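Local coordinates for protein pseudoperoxidase (Leishmania major, PDB 5VIA) that binds heme b through axial protein ligands to its iron and is a pseudoperoxidase of the peroxidase family, at residues V134-I137 and P138-L141; A260-E263 and E264-R267; E268-Q271 and S272-K276. One frame throughout, in Å; residues are numbered along the deposited sequence.

Interaction 1 (V134-I137 and P138-L141). With HEM (protoporphyrin IX containing Fe), chain B.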
loop_
_atom_site.group_PDB
_atom_site.type_symbol
_atom_site.label_atom_id
_atom_site.label_comp_id
_atom_site.label_asym_id
_atom_site.label_seq_id
_atom_site.Cartn_x
_atom_site.Cartn_y
_atom_site.Cartn_z
ATOM N N VAL A 134 -2.741 -16.287 -10.115
ATOM C CA VAL A 134 -2.242 -15.281 -9.192
ATOM C C VAL A 134 -0.755 -15.472 -8.912
ATOM O O VAL A 134 -0.263 -16.595 -8.830
ATOM C CB VAL A 134 -3.047 -15.280 -7.875
ATOM C CG1 VAL A 134 -4.536 -15.140 -8.182
ATOM C CG2 VAL A 134 -2.804 -16.555 -7.099
ATOM N N PHE A 135 -0.034 -14.368 -8.796
ATOM C CA PHE A 135 1.379 -14.419 -8.444
ATOM C C PHE A 135 1.523 -14.442 -6.931
ATOM O O PHE A 135 0.679 -13.894 -6.221
ATOM C CB PHE A 135 2.098 -13.201 -9.006
ATOM C CG PHE A 135 2.335 -13.267 -10.488
ATOM C CD1 PHE A 135 3.415 -13.976 -10.996
ATOM C CD2 PHE A 135 1.488 -12.612 -11.373
ATOM C CE1 PHE A 135 3.648 -14.029 -12.360
ATOM C CE2 PHE A 135 1.711 -12.665 -12.735
ATOM C CZ PHE A 135 2.803 -13.368 -13.230
ATOM N N SER A 136 2.578 -15.085 -6.432
ATOM C CA SER A 136 2.833 -15.101 -4.991
ATOM C C SER A 136 3.183 -13.701 -4.496
ATOM O O SER A 136 3.595 -12.826 -5.275
ATOM C CB SER A 136 3.960 -16.071 -4.650
ATOM O OG SER A 136 5.207 -15.519 -5.057
ATOM N N ILE A 137 3.024 -13.488 -3.198
ATOM C CA ILE A 137 3.365 -12.210 -2.581
ATOM C C ILE A 137 4.861 -11.818 -2.730
ATOM O O ILE A 137 5.152 -10.688 -3.110
ATOM C CB ILE A 137 2.867 -12.145 -1.119
ATOM C CG1 ILE A 137 1.331 -12.099 -1.104
ATOM C CG2 ILE A 137 3.441 -10.933 -0.394
ATOM C CD1 ILE A 137 0.702 -12.045 0.296
ATOM N N PRO A 138 5.804 -12.742 -2.437
ATOM C CA PRO A 138 7.217 -12.392 -2.652
ATOM C C PRO A 138 7.535 -12.016 -4.096
ATOM O O PRO A 138 8.315 -11.074 -4.318
ATOM C CB PRO A 138 7.955 -13.677 -2.266
ATOM C CG PRO A 138 7.076 -14.295 -1.216
ATOM C CD PRO A 138 5.666 -14.007 -1.690
ATOM N N THR A 139 6.948 -12.723 -5.061
ATOM C CA THR A 139 7.174 -12.429 -6.482
ATOM C C THR A 139 6.808 -10.981 -6.794
ATOM O O THR A 139 7.563 -10.248 -7.451
ATOM C CB THR A 139 6.358 -13.373 -7.379
ATOM O OG1 THR A 139 6.846 -14.714 -7.219
ATOM C CG2 THR A 139 6.457 -12.964 -8.860
ATOM N N ILE A 140 5.651 -10.559 -6.295
ATOM C CA ILE A 140 5.199 -9.207 -6.530
ATOM C C ILE A 140 6.068 -8.194 -5.795
ATOM O O ILE A 140 6.547 -7.235 -6.401
ATOM C CB ILE A 140 3.718 -9.031 -6.106
ATOM C CG1 ILE A 140 2.829 -9.973 -6.927
ATOM C CG2 ILE A 140 3.304 -7.588 -6.289
ATOM C CD1 ILE A 140 1.386 -10.020 -6.473
ATOM N N LEU A 141 6.270 -8.399 -4.492
ATOM C CA LEU A 141 6.929 -7.389 -3.672
ATOM C C LEU A 141 8.411 -7.191 -4.035
ATOM O O LEU A 141 8.898 -6.059 -4.073
ATOM C CB LEU A 141 6.768 -7.700 -2.184
ATOM C CG LEU A 141 5.324 -7.700 -1.641
ATOM C CD1 LEU A 141 5.316 -7.871 -0.133
ATOM C CD2 LEU A 141 4.582 -6.426 -2.025
HETATM C CHA HEM B . -5.785 -2.767 1.613
HETATM C CHB HEM B . -4.368 -7.263 0.374
HETATM C CHC HEM B . 0.021 -5.434 -0.609
HETATM C CHD HEM B . -1.208 -1.133 1.332
HETATM C C1A HEM B . -5.779 -4.101 1.287
HETATM C C2A HEM B . -6.962 -4.929 1.215
HETATM C C3A HEM B . -6.590 -6.158 0.872
HETATM C C4A HEM B . -5.137 -6.167 0.717
HETATM C CMA HEM B . -7.521 -7.369 0.678
HETATM C CAA HEM B . -8.408 -4.437 1.446
HETATM C CBA HEM B . -8.749 -3.680 0.148
HETATM C CGA HEM B . -10.143 -3.091 0.153
HETATM O O1A HEM B . -11.121 -3.873 0.243
HETATM O O2A HEM B . -10.274 -1.842 0.030
HETATM C C1B HEM B . -3.052 -7.182 -0.033
HETATM C C2B HEM B . -2.215 -8.262 -0.501
HETATM C C3B HEM B . -1.002 -7.773 -0.800
HETATM C C4B HEM B . -1.012 -6.346 -0.482
HETATM C CMB HEM B . -2.677 -9.718 -0.663
HETATM C CAB HEM B . 0.163 -8.641 -1.338
HETATM C CBB HEM B . 1.131 -8.136 -2.110
HETATM C C1C HEM B . 0.087 -4.124 -0.168
HETATM C C2C HEM B . 1.259 -3.239 -0.220
HETATM C C3C HEM B . 0.900 -2.043 0.320
HETATM C C4C HEM B . -0.493 -2.145 0.727
HETATM C CMC HEM B . 2.631 -3.656 -0.820
HETATM C CAC HEM B . 1.666 -0.716 0.525
HETATM C CBC HEM B . 2.890 -0.487 0.029
HETATM C C1D HEM B . -2.552 -1.166 1.610
HETATM C C2D HEM B . -3.304 -0.093 2.226
HETATM C C3D HEM B . -4.736 -0.604 2.318
HETATM C C4D HEM B . -4.701 -1.935 1.747
HETATM C CMD HEM B . -2.773 1.280 2.692
HETATM C CAD HEM B . -5.964 0.160 2.879
HETATM C CBD HEM B . -6.520 0.946 1.684
HETATM C CGD HEM B . -7.760 1.723 2.054
HETATM O O1D HEM B . -8.441 2.253 1.126
HETATM O O2D HEM B . -8.063 1.804 3.271
HETATM N NA HEM B . -4.674 -4.890 0.984
HETATM N NB HEM B . -2.290 -6.033 -0.023
HETATM N NC HEM B . -0.964 -3.416 0.422
HETATM N ND HEM B . -3.402 -2.239 1.354
HETATM FE FE HEM B . -2.871 -4.155 0.632
HETATM O O HOH W 1 4.601 -16.610 -8.382
#

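Interaction 2 (A260-E263 and E264-R267)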
loop_
_atom_site.group_PDB
_atom_site.type_symbol
_atom_site.label_atom_id
_atom_site.label_comp_id
_atom_site.label_asym_id
_atom_site.label_seq_id
_atom_site.Cartn_x
_atom_site.Cartn_y
_atom_site.Cartn_z
ATOM N N ALA A 260 7.876 -7.255 15.116
ATOM C CA ALA A 260 6.880 -7.196 16.184
ATOM C C ALA A 260 7.511 -6.712 17.485
ATOM O O ALA A 260 6.845 -6.079 18.319
ATOM C CB ALA A 260 6.241 -8.567 16.390
ATOM N N ALA A 261 8.796 -7.022 17.652
ATOM C CA ALA A 261 9.517 -6.700 18.875
ATOM C C ALA A 261 10.392 -5.455 18.744
ATOM O O ALA A 261 10.735 -4.833 19.757
ATOM C CB ALA A 261 10.373 -7.886 19.299
ATOM N N ASP A 262 10.768 -5.114 17.509
ATOM C CA ASP A 262 11.780 -4.085 17.250
ATOM C C ASP A 262 11.240 -3.026 16.289
ATOM O O ASP A 262 11.492 -3.077 15.078
ATOM C CB ASP A 262 13.064 -4.726 16.686
ATOM C CG ASP A 262 14.255 -3.779 16.702
ATOM O OD1 ASP A 262 14.044 -2.547 16.756
ATOM O OD2 ASP A 262 15.409 -4.263 16.657
ATOM N N GLU A 263 10.503 -2.063 16.832
ATOM C CA GLU A 263 9.864 -1.036 16.009
ATOM C C GLU A 263 10.890 -0.164 15.295
ATOM O O GLU A 263 10.666 0.271 14.165
ATOM C CB GLU A 263 8.943 -0.158 16.862
ATOM C CG GLU A 263 8.114 0.804 16.024
ATOM C CD GLU A 263 7.012 1.464 16.826
ATOM O OE1 GLU A 263 7.139 1.546 18.072
ATOM O OE2 GLU A 263 6.025 1.900 16.195
ATOM N N GLU A 264 12.019 0.085 15.951
ATOM C CA GLU A 264 13.056 0.922 15.354
ATOM C C GLU A 264 13.610 0.289 14.072
ATOM O O GLU A 264 13.773 0.970 13.046
ATOM C CB GLU A 264 14.182 1.181 16.359
ATOM C CG GLU A 264 15.335 1.996 15.787
ATOM C CD GLU A 264 16.473 2.180 16.778
ATOM O OE1 GLU A 264 16.346 1.733 17.942
ATOM O OE2 GLU A 264 17.502 2.772 16.388
ATOM N N LEU A 265 13.898 -1.008 14.131
ATOM C CA LEU A 265 14.401 -1.715 12.955
ATOM C C LEU A 265 13.342 -1.699 11.867
ATOM O O LEU A 265 13.650 -1.440 10.702
ATOM C CB LEU A 265 14.769 -3.157 13.295
ATOM C CG LEU A 265 15.142 -4.013 12.079
ATOM C CD1 LEU A 265 16.376 -3.463 11.368
ATOM C CD2 LEU A 265 15.371 -5.447 12.500
ATOM N N TRP A 266 12.090 -1.958 12.248
ATOM C CA TRP A 266 11.014 -1.943 11.267
ATOM C C TRP A 266 10.909 -0.594 10.554
ATOM O O TRP A 266 10.772 -0.557 9.328
ATOM C CB TRP A 266 9.653 -2.326 11.868
ATOM C CG TRP A 266 8.552 -1.965 10.904
ATOM C CD1 TRP A 266 8.188 -2.645 9.778
ATOM C CD2 TRP A 266 7.721 -0.793 10.953
ATOM N NE1 TRP A 266 7.163 -1.980 9.136
ATOM C CE2 TRP A 266 6.862 -0.841 9.837
ATOM C CE3 TRP A 266 7.616 0.281 11.843
ATOM C CZ2 TRP A 266 5.919 0.150 9.581
ATOM C CZ3 TRP A 266 6.672 1.260 11.595
ATOM C CH2 TRP A 266 5.835 1.188 10.475
ATOM N N ARG A 267 10.969 0.508 11.304
ATOM C CA ARG A 267 10.856 1.834 10.682
ATOM C C ARG A 267 11.935 2.080 9.622
ATOM O O ARG A 267 11.678 2.676 8.565
ATOM C CB ARG A 267 10.907 2.943 11.732
ATOM C CG ARG A 267 9.625 3.076 12.554
ATOM C CD ARG A 267 9.587 4.391 13.326
ATOM N NE ARG A 267 10.649 4.491 14.318
ATOM C CZ ARG A 267 10.465 4.320 15.626
ATOM N NH1 ARG A 267 9.255 4.040 16.094
ATOM N NH2 ARG A 267 11.485 4.431 16.468
HETATM O O HOH W 2 12.786 -0.636 18.956
HETATM O O HOH W 3 6.439 3.980 14.107
#

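Interaction 3 (E268-Q271 and S272-K276)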
loop_
_atom_site.group_PDB
_atom_site.type_symbol
_atom_site.label_atom_id
_atom_site.label_comp_id
_atom_site.label_asym_id
_atom_site.label_seq_id
_atom_site.Cartn_x
_atom_site.Cartn_y
_atom_site.Cartn_z
ATOM N N GLU A 268 13.145 1.617 9.906
ATOM C CA GLU A 268 14.250 1.783 8.966
ATOM C C GLU A 268 13.973 1.037 7.668
ATOM O O GLU A 268 14.087 1.600 6.572
ATOM C CB GLU A 268 15.546 1.264 9.589
ATOM C CG GLU A 268 16.720 1.289 8.638
ATOM C CD GLU A 268 17.925 0.566 9.198
ATOM O OE1 GLU A 268 18.916 1.251 9.541
ATOM O OE2 GLU A 268 17.879 -0.684 9.289
ATOM N N GLN A 269 13.600 -0.233 7.799
ATOM C CA GLN A 269 13.334 -1.089 6.643
ATOM C C GLN A 269 12.100 -0.622 5.858
ATOM O O GLN A 269 12.061 -0.703 4.625
ATOM C CB GLN A 269 13.176 -2.538 7.115
ATOM C CG GLN A 269 14.454 -3.088 7.755
ATOM C CD GLN A 269 15.588 -3.170 6.747
ATOM O OE1 GLN A 269 15.373 -3.573 5.602
ATOM N NE2 GLN A 269 16.802 -2.784 7.162
ATOM N N PHE A 270 11.099 -0.124 6.579
ATOM C CA PHE A 270 9.880 0.368 5.948
ATOM C C PHE A 270 10.187 1.531 5.020
ATOM O O PHE A 270 9.742 1.562 3.876
ATOM C CB PHE A 270 8.866 0.830 7.020
ATOM C CG PHE A 270 7.622 1.449 6.440
ATOM C CD1 PHE A 270 6.590 0.651 5.983
ATOM C CD2 PHE A 270 7.495 2.832 6.333
ATOM C CE1 PHE A 270 5.438 1.215 5.430
ATOM C CE2 PHE A 270 6.343 3.408 5.788
ATOM C CZ PHE A 270 5.315 2.592 5.341
ATOM N N GLN A 271 10.945 2.500 5.515
ATOM C CA GLN A 271 11.191 3.706 4.740
ATOM C C GLN A 271 12.069 3.380 3.550
ATOM O O GLN A 271 11.871 3.913 2.455
ATOM C CB GLN A 271 11.789 4.813 5.622
ATOM C CG GLN A 271 10.823 5.254 6.739
ATOM C CD GLN A 271 11.325 6.439 7.526
ATOM O OE1 GLN A 271 11.136 7.585 7.122
ATOM N NE2 GLN A 271 11.954 6.175 8.666
ATOM N N SER A 272 13.022 2.479 3.751
ATOM C CA SER A 272 13.864 2.054 2.648
ATOM C C SER A 272 13.047 1.337 1.567
ATOM O O SER A 272 13.207 1.597 0.368
ATOM C CB SER A 272 14.996 1.161 3.164
ATOM O OG SER A 272 15.632 0.534 2.076
ATOM N N ALA A 273 12.158 0.444 1.993
ATOM C CA ALA A 273 11.279 -0.259 1.060
ATOM C C ALA A 273 10.338 0.699 0.340
ATOM O O ALA A 273 10.145 0.602 -0.882
ATOM C CB ALA A 273 10.462 -1.320 1.795
ATOM N N PHE A 274 9.726 1.608 1.093
ATOM C CA PHE A 274 8.705 2.469 0.497
ATOM C C PHE A 274 9.341 3.372 -0.545
ATOM O O PHE A 274 8.794 3.580 -1.627
ATOM C CB PHE A 274 7.966 3.284 1.567
ATOM C CG PHE A 274 6.617 3.769 1.120
ATOM C CD1 PHE A 274 6.498 4.935 0.382
ATOM C CD2 PHE A 274 5.467 3.054 1.425
ATOM C CE1 PHE A 274 5.248 5.395 -0.043
ATOM C CE2 PHE A 274 4.204 3.513 0.996
ATOM C CZ PHE A 274 4.111 4.677 0.260
ATOM N N THR A 275 10.520 3.896 -0.231
ATOM C CA THR A 275 11.260 4.681 -1.206
ATOM C C THR A 275 11.590 3.892 -2.486
ATOM O O THR A 275 11.378 4.399 -3.594
ATOM C CB THR A 275 12.533 5.286 -0.566
ATOM O OG1 THR A 275 12.145 6.367 0.290
ATOM C CG2 THR A 275 13.493 5.815 -1.637
ATOM N N LYS A 276 12.111 2.672 -2.362
ATOM C CA LYS A 276 12.374 1.845 -3.547
ATOM C C LYS A 276 11.094 1.635 -4.354
ATOM O O LYS A 276 11.098 1.702 -5.584
ATOM C CB LYS A 276 12.926 0.473 -3.155
ATOM C CG LYS A 276 14.399 0.413 -2.735
ATOM C CD LYS A 276 14.819 -1.068 -2.633
ATOM C CE LYS A 276 16.304 -1.297 -2.322
ATOM N NZ LYS A 276 16.598 -2.767 -2.088
#

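Interaction 1 (V134-I137 and P138-L141)
Ser-136 and Thr-139 meet through their hydroxyls, OG lying 2.8 Å from OG1 in a hydrogen bond that either residue could donate. Ser-136 occupies the N-cap of helix 137-142, and its chi1 of 73° sets OG between the backbone N and the carbonyl carbon, turned forward over the first turn. Water 1 closes a small ring on this pair: it accepts from Ser-136 N at 3.2 Å and also bonds to Thr-139 OG1, which is thus gripped by both a side chain and a solvent molecule. Next to this polar start of the helix lies an apolar patch. Phe-135 CB rests 3.9 Å from Ile-140 CG1, while CD1 at the ring's near side touches the Thr-139 methyl CG2 obliquely. Pro-138, second residue of the helix, has no N-H to give, which costs nothing in a first turn, where amides have no preceding helical carbonyl. Regular bonding starts with Ile-140 N to Ser-136 O and Leu-141 N to Ile-137 O, the latter 2.9 Å long and nearly straight at 169°. On the heme side, Ile-137 and Leu-141 stand side by side one turn apart, CG2 of Ile-137 lying 3.6 Å from CD1 of Leu-141. Chi1 of -68° in Ile-137 places CG1 anti to the carbonyl carbon, where it meets heme CAB at 3.7 Å. The other Leu-141 methyl, CD2, packs 3.6 Å from heme CMC, and both residues therefore line the heme pocket with hydrocarbon. Farther out, Ala-242 and Glu-243 of helix 241-245 press on Ile-137. Phe-51 meets the Phe-135 ring edge-to-face, and Glu-58 OE2 takes the hydrogen bond from Phe-135 N.

Interaction 2 (A260-E263 and E264-R267)
Asp-262 caps the start of helix 263-279 with its side chain: Leu-265 N donates to OD1 over 3.0 Å, at an N-H...O angle of 165°. With CG anti to the backbone N (chi1 -166°), the carboxylate swings over the first turn, and the amide meets OD1 from above its plane. Water 2 extends the cap by donating to OD1 and accepting from Glu-264 N, giving a second early amide a partner. The negative charge sits at the amino end of the helix, where the helix dipole would probably stabilise it.

Main-chain bonds follow in the usual i to i+4 pattern, Trp-266 N to Asp-262 O and Arg-267 N to Glu-263 O.

Of the charged groups, Glu-263 and Arg-267 make a long salt bridge, with OE1 3.8 Å from NH1 and the carboxylate and guanidinium planes turned 40° apart. The bend at chi3 folds the arginine back along the helix, bringing NH1 within 3.4 Å of the glutamate CG. Water 3 also spans the pair, donating to Glu-263 OE2 and accepting only weakly from Arg-267 NH1.

Van der Waals contact is modest: the Leu-265 methylene CB lies 3.5 Å from the carboxylate carbon CG of Asp-262, the two side chains crossing at about a right angle.

Asp-262 also marks the corner where helix 250-261 ends and helix 263-279 begins. Leu-265 packs back on Arg-258 and Tyr-259 of the former; Trp-266 turns inward, giving its NE1 hydrogen to Ala-154 O of helix 149-155 and meeting the ring of Tyr-188 from helix 186-194.

Interaction 3 (E268-Q271 and S272-K276)
Glu-268 accepts from Ser-272 N through its carbonyl O at 3.1 Å, the first of four i to i+4 bonds that run from 268-271 to 272-276 within helix 263-279. Its carboxylate bends over to the next residue, where OE2 receives the Gln-269 NE2 hydrogen at 3.2 Å on its anti side but well out of the carboxylate plane. Gln-269 O accepts from the N of Ala-273, a residue whose CB lies 3.3 Å from the same oxygen.

Phe-270 supplies the main side-chain contact. Its carbonyl takes the Phe-274 amide at 2.8 Å, and its ring lies alongside that of Phe-274, pointing the same way. CG is anti to the backbone N in both residues (chi1 176° and -158°), which sends the rings off one flank of the helix; CZ of Phe-270 meets CD2 of Phe-274 at 3.9 Å. With centroids 5.8 Å apart and planes at 35°, the pair is oblique. Ile-97 of helix 85-99 and Ile-107 of helix 105-109 pack against both rings, and the Phe-274 side chain comes within about 4 Å of the heme at their nearest atoms.

Gln-271 O accepts from Thr-275 N at 3.0 Å, while its side-chain OE1 takes the Ala-106 amide.

The chemistry divides the helix by flank: both phenyl rings face isoleucines, only Phe-274 nearing the heme, whereas Ser-272 OG hydrogen-bonds to Glu-151.

From the N terminus, interaction 1 comes first, where the loop after strand 112-113 turns into helix 137-142 and meets the heme edge. Much later in the chain, residues 260-267 form the corner between helices 250-261 and 263-279, and 268-276 carry the second of these onward. All three contacts are local and follow in series, so none encloses a long loop and none nests in or crosses another. Interactions 2 and 3 adjoin along one helix, with the Trp-266 ring of the former meeting Phe-270 of the latter. Interactions 1 and 3 do not touch, their nearest atoms about 7 Å apart, yet both approach the heme.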